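Local structure of UDP-N-acetylglucosamine 4,6-dehydratase (Vibrio fischeri, 3PVZ) at residues 50-55 / 61-66. The protein binds NAD and is probably a lyase that dehydrates UDP-N-acetylglucosamine. Sequence-based numbering, arbitrary orientation.
Sequences AVTKEI and QKLHVV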
loop_
_atom_site.group_PDB
_atom_site.type_symbol
_atom_site.label_atom_id
_atom_site.label_comp_id
_atom_site.label_asym_id
_atom_site.label_seq_id
_atom_site.Cartn_x
_atom_site.Cartn_y
_atom_site.Cartn_z
ATOM N N ALA A 50 -1.193 -8.598 12.315
ATOM C CA ALA A 50 -1.481 -9.740 13.163
ATOM C C ALA A 50 -0.466 -9.802 14.268
ATOM O O ALA A 50 -0.831 -10.064 15.410
ATOM C CB ALA A 50 -1.523 -11.060 12.388
ATOM N N VAL A 51 0.802 -9.560 13.940
ATOM C CA VAL A 51 1.826 -9.698 14.966
ATOM C C VAL A 51 1.747 -8.473 15.917
ATOM O O VAL A 51 2.035 -8.586 17.117
ATOM C CB VAL A 51 3.197 -9.852 14.372
ATOM C CG1 VAL A 51 3.632 -8.524 13.700
ATOM C CG2 VAL A 51 4.178 -10.307 15.494
ATOM N N THR A 52 1.281 -7.337 15.396
ATOM C CA THR A 52 1.119 -6.121 16.212
ATOM C C THR A 52 0.047 -6.346 17.281
ATOM O O THR A 52 0.216 -6.003 18.446
ATOM C CB THR A 52 0.727 -4.883 15.332
ATOM O OG1 THR A 52 1.767 -4.590 14.385
ATOM C CG2 THR A 52 0.520 -3.621 16.217
ATOM N N LYS A 53 -1.025 -7.004 16.876
ATOM C CA LYS A 53 -2.082 -7.391 17.816
ATOM C C LYS A 53 -1.535 -8.423 18.809
ATOM O O LYS A 53 -1.711 -8.250 19.996
ATOM C CB LYS A 53 -3.261 -7.930 17.083
ATOM C CG LYS A 53 -3.890 -6.847 16.233
ATOM C CD LYS A 53 -5.293 -7.142 15.873
ATOM C CE LYS A 53 -5.375 -8.217 14.846
ATOM N NZ LYS A 53 -6.823 -8.435 14.464
ATOM N N GLU A 54 -0.817 -9.436 18.349
ATOM C CA GLU A 54 -0.231 -10.353 19.304
ATOM C C GLU A 54 0.616 -9.674 20.355
ATOM O O GLU A 54 0.638 -10.103 21.487
ATOM C CB GLU A 54 0.576 -11.477 18.634
ATOM C CG GLU A 54 -0.257 -12.422 17.853
ATOM C CD GLU A 54 -1.278 -13.139 18.706
ATOM O OE1 GLU A 54 -0.848 -13.839 19.636
ATOM O OE2 GLU A 54 -2.484 -13.059 18.416
ATOM N N ILE A 55 1.296 -8.615 19.999
ATOM C CA ILE A 55 2.124 -7.885 20.944
ATOM C C ILE A 55 1.212 -7.033 21.843
ATOM O O ILE A 55 1.277 -7.088 23.077
ATOM C CB ILE A 55 3.196 -6.991 20.202
ATOM C CG1 ILE A 55 4.112 -7.862 19.360
ATOM C CG2 ILE A 55 3.948 -6.084 21.210
ATOM C CD1 ILE A 55 5.240 -7.073 18.528
ATOM N N GLN A 61 5.687 -2.528 26.738
ATOM C CA GLN A 61 6.158 -1.274 27.332
ATOM C C GLN A 61 6.085 -0.198 26.269
ATOM O O GLN A 61 5.721 0.953 26.510
ATOM C CB GLN A 61 7.576 -1.446 27.826
ATOM C CG GLN A 61 7.951 -1.141 29.235
ATOM C CD GLN A 61 9.473 -1.398 29.389
ATOM O OE1 GLN A 61 10.152 -1.105 28.496
ATOM N NE2 GLN A 61 9.948 -1.978 30.470
ATOM N N LYS A 62 6.413 -0.597 25.055
ATOM C CA LYS A 62 6.588 0.296 23.911
ATOM C C LYS A 62 6.282 -0.526 22.658
ATOM O O LYS A 62 6.800 -1.637 22.505
ATOM C CB LYS A 62 8.009 0.870 23.857
ATOM C CG LYS A 62 8.171 1.948 22.792
ATOM C CD LYS A 62 9.543 2.525 22.769
ATOM C CE LYS A 62 9.681 3.669 21.738
ATOM N NZ LYS A 62 11.136 4.026 21.641
ATOM N N LEU A 63 5.391 0.025 21.815
ATOM C CA LEU A 63 5.046 -0.525 20.551
ATOM C C LEU A 63 4.785 0.542 19.503
ATOM O O LEU A 63 3.794 1.281 19.544
ATOM C CB LEU A 63 3.886 -1.502 20.717
ATOM C CG LEU A 63 3.185 -2.002 19.438
ATOM C CD1 LEU A 63 4.228 -2.750 18.640
ATOM C CD2 LEU A 63 1.921 -2.859 19.680
ATOM N N HIS A 64 5.700 0.622 18.552
ATOM C CA HIS A 64 5.638 1.589 17.475
ATOM C C HIS A 64 5.431 0.861 16.171
ATOM O O HIS A 64 6.138 -0.093 15.886
ATOM C CB HIS A 64 6.896 2.418 17.391
ATOM C CG HIS A 64 7.012 3.465 18.447
ATOM N ND1 HIS A 64 8.004 4.426 18.427
ATOM C CD2 HIS A 64 6.264 3.713 19.549
ATOM C CE1 HIS A 64 7.857 5.233 19.474
ATOM N NE2 HIS A 64 6.812 4.801 20.182
ATOM N N VAL A 65 4.383 1.279 15.425
ATOM C CA VAL A 65 4.021 0.667 14.155
ATOM C C VAL A 65 4.325 1.630 13.001
ATOM O O VAL A 65 3.960 2.788 13.053
ATOM C CB VAL A 65 2.507 0.308 14.139
ATOM C CG1 VAL A 65 2.185 -0.589 12.977
ATOM C CG2 VAL A 65 2.103 -0.353 15.494
ATOM N N VAL A 66 4.981 1.170 11.961
ATOM C CA VAL A 66 5.334 2.011 10.801
ATOM C C VAL A 66 4.927 1.382 9.474
ATOM O O VAL A 66 5.230 0.245 9.210
ATOM C CB VAL A 66 6.820 2.224 10.782
ATOM C CG1 VAL A 66 7.271 3.125 9.534
ATOM C CG2 VAL A 66 7.271 2.899 12.092
#
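Helix segment 50-55 lies nearly antiparallel to strand 62-66, at 166°, with the two axes 10.1 Å apart and Thr-52 facing Val-65 while Ile-55 faces Leu-63. Thr-52 and Val-65 meet tip to tip, methyl CG2 of Thr-52 lying 3.7 Å from CG2 of Val-65. The same Thr-52 CG2 stands 3.8 Å from CD2 of Leu-63, so one methyl bridges two strand residues that point to the same side of the sheet. Leu-63 CD2 also rests 3.8 Å from the backbone O of Thr-52 and reaches CG2 of Ile-55 at 4.1 Å, so it touches two residues about one helical turn apart. This is the second half of a right-handed beta-alpha-beta crossover of the Rossmann fold: strand 37-41, helix 46-56, strand 62-66. Val-40 and Phe-38 of strand 37-41 touch Thr-52 and Ile-55 respectively, and Phe-91 of strand 90-94 touches Leu-63 and Val-65. With OG1 beside the backbone N (chi1 -62°), the CG2 methyl of Thr-52 is left anti to that N and turned to the strand, while OG1 hydrogen-bonds to the carbonyl O of Gly-48, one turn earlier. Just past Val-66, Asp-67 binds NAD.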